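PDB 5M2A: beta subunit of photoactivated adenylyl cyclase from Beggiatoa sp. PS, which converts ATP to cyclic AMP under blue-light control, sensing light through a flavin-binding BLUF domain joined to a class III adenylyl cyclase domain. Local coordinates for residues S222-R233 with L244-S252; F157-S165 with V176-C187. All blocks are in the same frame, centred on the assembly; numbering follows the deposited sequence.

Interaction 1 of 2, residues S222-R233 with L244-S252; sequences SLDIISELKQLR and LLYTGIGLS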
# COMPACT_ATOMS: atom_id res chain seq x y z
N SER A 222 -7.08 -20.90 4.67
CA SER A 222 -5.77 -21.42 5.06
C SER A 222 -5.53 -22.81 4.49
O SER A 222 -4.45 -23.11 3.98
CB SER A 222 -5.67 -21.44 6.59
OG SER A 222 -5.92 -20.13 7.09
N LEU A 223 -6.52 -23.70 4.62
CA LEU A 223 -6.36 -25.05 4.09
C LEU A 223 -6.26 -25.05 2.57
O LEU A 223 -5.50 -25.82 1.98
CB LEU A 223 -7.52 -25.94 4.54
CG LEU A 223 -7.65 -26.04 6.06
CD1 LEU A 223 -8.97 -26.73 6.42
CD2 LEU A 223 -6.45 -26.79 6.63
N ASP A 224 -7.03 -24.19 1.92
CA ASP A 224 -6.97 -24.11 0.46
C ASP A 224 -5.60 -23.63 -0.01
O ASP A 224 -5.07 -24.12 -1.02
CB ASP A 224 -8.07 -23.19 -0.08
CG ASP A 224 -9.43 -23.87 -0.11
OD1 ASP A 224 -9.54 -25.02 0.38
OD2 ASP A 224 -10.40 -23.26 -0.63
N ILE A 225 -5.02 -22.66 0.70
CA ILE A 225 -3.65 -22.22 0.40
C ILE A 225 -2.69 -23.39 0.49
O ILE A 225 -1.91 -23.67 -0.43
CB ILE A 225 -3.22 -21.10 1.35
CG1 ILE A 225 -4.06 -19.85 1.15
CG2 ILE A 225 -1.73 -20.79 1.16
CD1 ILE A 225 -3.95 -19.31 -0.20
N ILE A 226 -2.72 -24.07 1.63
CA ILE A 226 -1.85 -25.23 1.84
C ILE A 226 -2.06 -26.25 0.73
O ILE A 226 -1.10 -26.80 0.17
CB ILE A 226 -2.12 -25.83 3.23
CG1 ILE A 226 -1.69 -24.84 4.32
CG2 ILE A 226 -1.47 -27.22 3.38
CD1 ILE A 226 -2.31 -25.17 5.68
N SER A 227 -3.32 -26.52 0.40
CA SER A 227 -3.64 -27.52 -0.61
C SER A 227 -3.11 -27.12 -1.97
O SER A 227 -2.55 -27.95 -2.70
CB SER A 227 -5.16 -27.74 -0.66
OG SER A 227 -5.50 -28.61 -1.73
N GLU A 228 -3.26 -25.84 -2.34
CA GLU A 228 -2.79 -25.41 -3.64
C GLU A 228 -1.27 -25.47 -3.73
O GLU A 228 -0.72 -25.81 -4.78
CB GLU A 228 -3.29 -24.00 -3.95
CG GLU A 228 -4.78 -23.96 -4.27
CD GLU A 228 -5.13 -22.88 -5.28
OE1 GLU A 228 -4.20 -22.27 -5.86
OE2 GLU A 228 -6.34 -22.63 -5.51
N LEU A 229 -0.58 -25.14 -2.64
CA LEU A 229 0.88 -25.27 -2.65
C LEU A 229 1.31 -26.72 -2.80
O LEU A 229 2.27 -27.02 -3.51
CB LEU A 229 1.48 -24.67 -1.39
CG LEU A 229 1.27 -23.18 -1.15
CD1 LEU A 229 2.18 -22.71 -0.02
CD2 LEU A 229 1.48 -22.34 -2.40
N LYS A 230 0.63 -27.63 -2.10
CA LYS A 230 0.95 -29.05 -2.24
C LYS A 230 0.74 -29.51 -3.68
O LYS A 230 1.58 -30.23 -4.24
CB LYS A 230 0.11 -29.88 -1.28
CG LYS A 230 0.47 -31.36 -1.26
CD LYS A 230 -0.42 -32.12 -0.29
CE LYS A 230 -0.18 -33.62 -0.36
NZ LYS A 230 -1.10 -34.33 0.58
N GLN A 231 -0.36 -29.09 -4.30
CA GLN A 231 -0.57 -29.39 -5.72
C GLN A 231 0.57 -28.84 -6.57
O GLN A 231 1.09 -29.53 -7.46
CB GLN A 231 -1.90 -28.83 -6.21
CG GLN A 231 -3.12 -29.57 -5.67
CD GLN A 231 -4.41 -29.03 -6.25
OE1 GLN A 231 -4.53 -28.81 -7.45
NE2 GLN A 231 -5.40 -28.82 -5.38
N LEU A 232 0.96 -27.58 -6.33
CA LEU A 232 1.97 -26.93 -7.15
C LEU A 232 3.32 -27.64 -7.04
O LEU A 232 4.01 -27.83 -8.04
CB LEU A 232 2.08 -25.45 -6.73
CG LEU A 232 3.09 -24.60 -7.50
CD1 LEU A 232 2.69 -24.50 -8.97
CD2 LEU A 232 3.18 -23.23 -6.85
N ARG A 233 3.67 -28.10 -5.83
CA ARG A 233 4.98 -28.76 -5.66
C ARG A 233 5.14 -30.00 -6.53
O ARG A 233 6.24 -30.28 -7.01
CB ARG A 233 5.21 -29.12 -4.20
CG ARG A 233 5.40 -27.91 -3.30
CD ARG A 233 6.06 -28.32 -1.99
NE ARG A 233 5.23 -29.27 -1.24
CZ ARG A 233 4.22 -28.90 -0.45
NH1 ARG A 233 3.89 -27.63 -0.32
NH2 ARG A 233 3.52 -29.82 0.22
N LEU A 244 9.68 -26.42 -3.89
CA LEU A 244 10.15 -26.32 -2.51
C LEU A 244 9.30 -25.38 -1.67
O LEU A 244 9.76 -24.95 -0.61
CB LEU A 244 11.60 -25.84 -2.45
CG LEU A 244 12.83 -26.73 -2.63
CD1 LEU A 244 12.52 -28.11 -3.18
CD2 LEU A 244 13.83 -25.98 -3.48
N LEU A 245 8.09 -25.04 -2.13
CA LEU A 245 7.29 -23.97 -1.54
C LEU A 245 6.25 -24.55 -0.57
O LEU A 245 5.32 -25.26 -0.98
CB LEU A 245 6.63 -23.13 -2.63
CG LEU A 245 5.65 -22.02 -2.23
CD1 LEU A 245 6.30 -20.98 -1.32
CD2 LEU A 245 5.07 -21.34 -3.49
N TYR A 246 6.42 -24.22 0.71
CA TYR A 246 5.53 -24.57 1.81
C TYR A 246 5.16 -23.30 2.58
O TYR A 246 5.89 -22.31 2.57
CB TYR A 246 6.18 -25.54 2.79
CG TYR A 246 6.67 -26.83 2.19
CD1 TYR A 246 7.81 -26.85 1.40
CD2 TYR A 246 6.01 -28.03 2.45
CE1 TYR A 246 8.27 -28.03 0.86
CE2 TYR A 246 6.48 -29.21 1.92
CZ TYR A 246 7.60 -29.21 1.12
OH TYR A 246 8.05 -30.39 0.59
N THR A 247 4.04 -23.36 3.29
CA THR A 247 3.62 -22.20 4.05
C THR A 247 3.28 -22.61 5.48
O THR A 247 3.03 -23.78 5.77
CB THR A 247 2.41 -21.50 3.38
OG1 THR A 247 2.18 -20.22 3.99
CG2 THR A 247 1.17 -22.34 3.48
N GLY A 248 3.34 -21.64 6.37
CA GLY A 248 2.76 -21.76 7.71
C GLY A 248 1.81 -20.62 7.89
O GLY A 248 2.03 -19.52 7.36
N ILE A 249 0.72 -20.85 8.63
CA ILE A 249 -0.32 -19.84 8.73
C ILE A 249 -0.72 -19.69 10.19
O ILE A 249 -0.88 -20.69 10.89
CB ILE A 249 -1.55 -20.19 7.86
CG1 ILE A 249 -1.10 -20.35 6.40
CG2 ILE A 249 -2.62 -19.11 7.98
CD1 ILE A 249 -2.15 -20.87 5.44
N GLY A 250 -0.87 -18.45 10.63
CA GLY A 250 -1.41 -18.16 11.95
C GLY A 250 -2.66 -17.31 11.84
O GLY A 250 -2.75 -16.44 10.97
N LEU A 251 -3.62 -17.57 12.73
CA LEU A 251 -4.84 -16.77 12.79
C LEU A 251 -5.10 -16.34 14.22
O LEU A 251 -4.93 -17.13 15.16
CB LEU A 251 -6.05 -17.56 12.29
CG LEU A 251 -5.98 -18.30 10.96
CD1 LEU A 251 -7.24 -19.13 10.80
CD2 LEU A 251 -5.84 -17.32 9.80
N SER A 252 -5.57 -15.11 14.38
CA SER A 252 -5.94 -14.63 15.70
C SER A 252 -7.27 -13.91 15.58
O SER A 252 -7.76 -13.65 14.48
CB SER A 252 -4.89 -13.69 16.29
OG SER A 252 -4.85 -12.50 15.53
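Arg233 lies flat over the ring of Tyr246, and its chain is applied atom by atom to residues 245-246. CB sets out toward these residues, and CG comes to 3.5 Å from Leu245 O. CD then passes over the tyrosine face in a CH-pi contact, 3.8 Å from the ring centroid. A bend at chi3 (-61°) turns the chain so that NE rides above CZ of the tyrosine and the guanidinium stacks on the ring, planes 14° apart. Arg233 CZ stands 3.7 Å from the centroid of the Tyr246 ring, a cation-pi contact, while Lys230 CA lies against the guanidinium's other face. In the guanidinium plane, NH1 donates to Leu245 O at 2.8 Å; NH2 bonds to Tyr335 OH. An alanine here would take away this flat cation and is likely to leave the Tyr246 face without its cover and Leu245 O without its side-chain donor. Farther back the contacts are between carbons: Leu229 CD1 meets Thr247 CB at 3.6 Å, and the Ile226 side chain crosses that of Thr247 at about a right angle. Small Ser222 lets Ile249 CD1 approach the helix backbone, its hydroxyl turned back to Ala218 O. Segments 222-233 and 247-252 run antiparallel (179°), placing helix 215-235 on one face of the cyclase sheet, flanked by helix 173-193, with strands 150-161 and 293-296 beside strand 247-258.

Interaction 2 of 2, residues F157-S165 with V176-C187; sequences FFSDILAFS and VVILVNRYFSIC. With MG (magnesium ion), chain G.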
# COMPACT_ATOMS: atom_id res chain seq x y z
N PHE A 157 -4.99 -12.71 9.77
CA PHE A 157 -4.37 -13.81 9.05
C PHE A 157 -2.93 -13.42 8.73
O PHE A 157 -2.69 -12.32 8.25
CB PHE A 157 -5.21 -14.08 7.77
CG PHE A 157 -4.56 -15.00 6.75
CD1 PHE A 157 -3.50 -14.57 5.97
CD2 PHE A 157 -5.11 -16.25 6.50
CE1 PHE A 157 -2.93 -15.41 5.01
CE2 PHE A 157 -4.55 -17.10 5.53
CZ PHE A 157 -3.46 -16.68 4.78
N PHE A 158 -1.98 -14.30 9.02
CA PHE A 158 -0.60 -14.15 8.57
C PHE A 158 -0.16 -15.47 7.97
O PHE A 158 -0.35 -16.52 8.60
CB PHE A 158 0.36 -13.78 9.71
CG PHE A 158 0.41 -12.32 10.03
CD1 PHE A 158 1.12 -11.44 9.24
CD2 PHE A 158 -0.23 -11.83 11.15
CE1 PHE A 158 1.18 -10.09 9.55
CE2 PHE A 158 -0.18 -10.48 11.47
CZ PHE A 158 0.53 -9.61 10.66
N SER A 159 0.41 -15.43 6.77
CA SER A 159 1.01 -16.63 6.20
C SER A 159 2.35 -16.26 5.59
O SER A 159 2.50 -15.16 5.05
CB SER A 159 0.11 -17.27 5.14
OG SER A 159 -0.07 -16.43 4.02
N ASP A 160 3.33 -17.15 5.69
CA ASP A 160 4.62 -16.86 5.08
C ASP A 160 5.28 -18.17 4.65
O ASP A 160 4.75 -19.26 4.87
CB ASP A 160 5.52 -16.03 6.01
CG ASP A 160 6.14 -16.83 7.12
OD1 ASP A 160 5.74 -17.99 7.35
OD2 ASP A 160 7.06 -16.29 7.77
N ILE A 161 6.46 -18.03 4.06
CA ILE A 161 7.09 -19.12 3.33
C ILE A 161 8.06 -19.86 4.24
O ILE A 161 8.92 -19.25 4.87
CB ILE A 161 7.83 -18.57 2.09
CG1 ILE A 161 6.81 -17.94 1.14
CG2 ILE A 161 8.63 -19.67 1.44
CD1 ILE A 161 7.45 -17.32 -0.11
N LEU A 162 7.93 -21.19 4.28
CA LEU A 162 8.82 -22.01 5.09
C LEU A 162 10.24 -21.96 4.56
O LEU A 162 10.47 -22.05 3.35
CB LEU A 162 8.34 -23.47 5.10
CG LEU A 162 9.16 -24.43 5.95
CD1 LEU A 162 8.97 -24.10 7.43
CD2 LEU A 162 8.79 -25.87 5.65
N ALA A 163 11.21 -21.83 5.48
CA ALA A 163 12.63 -21.80 5.14
C ALA A 163 12.96 -20.70 4.13
O ALA A 163 13.83 -20.87 3.28
CB ALA A 163 13.12 -23.16 4.62
N PHE A 164 12.25 -19.58 4.21
CA PHE A 164 12.48 -18.53 3.21
C PHE A 164 13.91 -18.00 3.27
O PHE A 164 14.47 -17.61 2.24
CB PHE A 164 11.48 -17.40 3.41
CG PHE A 164 11.50 -16.38 2.31
CD1 PHE A 164 11.17 -16.74 1.01
CD2 PHE A 164 11.87 -15.07 2.57
CE1 PHE A 164 11.19 -15.81 -0.02
CE2 PHE A 164 11.90 -14.13 1.54
CZ PHE A 164 11.55 -14.50 0.25
N SER A 165 14.53 -18.00 4.45
CA SER A 165 15.93 -17.57 4.54
C SER A 165 16.83 -18.47 3.72
O SER A 165 17.80 -17.99 3.11
CB SER A 165 16.40 -17.54 6.00
OG SER A 165 15.76 -16.49 6.70
N VAL A 176 13.85 -16.01 -6.89
CA VAL A 176 13.11 -15.73 -5.66
C VAL A 176 11.87 -14.91 -5.97
O VAL A 176 10.79 -15.14 -5.42
CB VAL A 176 14.02 -15.02 -4.64
CG1 VAL A 176 13.21 -14.51 -3.44
CG2 VAL A 176 15.15 -15.94 -4.17
N VAL A 177 12.02 -13.92 -6.85
CA VAL A 177 10.90 -13.03 -7.18
C VAL A 177 9.77 -13.81 -7.83
O VAL A 177 8.59 -13.62 -7.49
CB VAL A 177 11.40 -11.88 -8.07
CG1 VAL A 177 10.21 -11.13 -8.72
CG2 VAL A 177 12.26 -10.93 -7.25
N ILE A 178 10.08 -14.68 -8.80
CA ILE A 178 9.05 -15.51 -9.41
C ILE A 178 8.34 -16.33 -8.36
O ILE A 178 7.10 -16.44 -8.36
CB ILE A 178 9.68 -16.40 -10.50
CG1 ILE A 178 10.09 -15.56 -11.70
CG2 ILE A 178 8.75 -17.55 -10.89
CD1 ILE A 178 11.15 -16.25 -12.60
N LEU A 179 9.10 -16.90 -7.43
CA LEU A 179 8.51 -17.76 -6.41
C LEU A 179 7.62 -16.96 -5.47
O LEU A 179 6.52 -17.40 -5.13
CB LEU A 179 9.62 -18.48 -5.65
CG LEU A 179 9.22 -19.34 -4.45
CD1 LEU A 179 10.11 -20.57 -4.36
CD2 LEU A 179 9.30 -18.56 -3.15
N VAL A 180 8.08 -15.79 -5.02
CA VAL A 180 7.29 -15.01 -4.08
C VAL A 180 6.04 -14.46 -4.77
O VAL A 180 4.95 -14.46 -4.18
CB VAL A 180 8.15 -13.89 -3.47
CG1 VAL A 180 7.32 -13.05 -2.52
CG2 VAL A 180 9.32 -14.49 -2.68
N ASN A 181 6.17 -14.00 -6.02
CA ASN A 181 4.98 -13.54 -6.75
C ASN A 181 3.93 -14.64 -6.87
O ASN A 181 2.73 -14.38 -6.80
CB ASN A 181 5.36 -13.03 -8.14
CG ASN A 181 5.97 -11.65 -8.11
OD1 ASN A 181 5.76 -10.88 -7.18
ND2 ASN A 181 6.74 -11.32 -9.15
N ARG A 182 4.37 -15.88 -7.11
CA ARG A 182 3.42 -16.98 -7.26
C ARG A 182 2.71 -17.24 -5.94
O ARG A 182 1.49 -17.42 -5.90
CB ARG A 182 4.14 -18.24 -7.73
CG ARG A 182 3.19 -19.40 -8.04
CD ARG A 182 2.20 -19.04 -9.15
NE ARG A 182 1.40 -20.20 -9.56
CZ ARG A 182 1.81 -21.10 -10.45
NH1 ARG A 182 3.01 -20.98 -11.01
NH2 ARG A 182 1.03 -22.13 -10.78
N TYR A 183 3.48 -17.25 -4.85
CA TYR A 183 2.92 -17.40 -3.51
C TYR A 183 1.93 -16.29 -3.20
O TYR A 183 0.80 -16.55 -2.75
CB TYR A 183 4.08 -17.40 -2.50
CG TYR A 183 3.61 -17.48 -1.09
CD1 TYR A 183 3.04 -18.66 -0.61
CD2 TYR A 183 3.74 -16.41 -0.24
CE1 TYR A 183 2.61 -18.74 0.70
CE2 TYR A 183 3.32 -16.48 1.08
CZ TYR A 183 2.75 -17.65 1.53
OH TYR A 183 2.32 -17.74 2.83
N PHE A 184 2.32 -15.03 -3.43
CA PHE A 184 1.38 -13.93 -3.23
C PHE A 184 0.13 -14.06 -4.10
O PHE A 184 -0.98 -13.78 -3.64
CB PHE A 184 2.08 -12.60 -3.51
CG PHE A 184 3.06 -12.18 -2.46
CD1 PHE A 184 3.13 -12.83 -1.23
CD2 PHE A 184 3.91 -11.11 -2.70
CE1 PHE A 184 4.05 -12.42 -0.26
CE2 PHE A 184 4.82 -10.69 -1.75
CZ PHE A 184 4.90 -11.35 -0.51
N SER A 185 0.30 -14.41 -5.38
CA SER A 185 -0.85 -14.55 -6.27
C SER A 185 -1.83 -15.58 -5.73
O SER A 185 -3.05 -15.35 -5.74
CB SER A 185 -0.38 -14.95 -7.67
OG SER A 185 -1.47 -15.02 -8.58
N ILE A 186 -1.33 -16.71 -5.26
CA ILE A 186 -2.19 -17.77 -4.75
C ILE A 186 -2.90 -17.31 -3.49
O ILE A 186 -4.12 -17.46 -3.35
CB ILE A 186 -1.37 -19.04 -4.48
CG1 ILE A 186 -0.94 -19.68 -5.80
CG2 ILE A 186 -2.16 -20.04 -3.61
CD1 ILE A 186 0.16 -20.73 -5.63
N CYS A 187 -2.15 -16.74 -2.55
CA CYS A 187 -2.76 -16.30 -1.29
C CYS A 187 -3.81 -15.25 -1.54
O CYS A 187 -4.93 -15.34 -1.03
CB CYS A 187 -1.69 -15.78 -0.34
SG CYS A 187 -0.55 -17.05 0.29
MG MG G . 9.37 -17.07 6.08
O HOH W 1 10.61 -18.31 7.30
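Ser159 and Tyr183 make the polar link between strand 150-161 and helix 173-193. The serine hydroxyl, placed between backbone N and carbonyl carbon (chi1 65°), donates to Tyr183 OH, with OG and OH 3.0 Å apart. The phenol oxygen also bonds to Thr247 OG1 on the adjacent strand, so this buried hydroxyl has two partners. Serine and tyrosine suit this spot, one short enough to sit under the helix, the other long enough to span the gap.

Apolar contacts fill the rest. Ile161 lays CG1 over the centre of the Tyr183 ring as a CH-pi contact, 3.8 Å from the centroid, and Cys187 SG lies on the opposite face toward the rim. This clamps the ring and probably fixes its rotation. The isoleucine's end carbon, CD1, goes on to Leu179 CD2 at 3.8 Å. Phe164, CG anti to its N (chi1 -171°), sends its ring to the helix, where CE1 meets Val180 CG2 at 3.5 Å and CZ meets Val176 CG1. Beta-branched valines offer short, stiff methyls to this broad ring.

The pairing belongs to the βααββαβ fold of class III nucleotidyl cyclases: 150-161 is the first strand of that fold, and residues 176-187 of helix 173-193 pack on its face, their axis at 154° to that of 157-161.

Metal coordination comes last. A type II turn runs from Ile161 to Phe164, and Ala163 takes the N-cap position of the next helix. Ile161 O binds the magnesium ion at 2.5 Å, and a water does so at 2.1 Å. Asp160 and Asp204 are the site's other residues, Asp160 OD2 standing a long 3.0 Å from the magnesium ion, consistent with the two metal aspartates of this family; Asp160 OD1 is salt-bridged to Arg287.

In the fold
From the N terminus, the chain passes the BLUF region and helices 110-129 and 132-139 before strand 150-161 of the cyclase fold. Interaction 2 closes first: after a mostly helical link of ten residues, helix 173-193 returns against that strand. The hairpin 197-211 follows, then helix 215-235, and interaction 1 closes when strand 247-258 runs back beneath this helix. The loops therefore stand in series, neither nested nor crossed, with centres about 10 Å apart. They are joined in the sheet, where Gly250 N lies 2.8 Å from Phe158 O, and between the helices, where Leu232 packs on Arg182. Together they fasten two helices to neighbouring antiparallel strands.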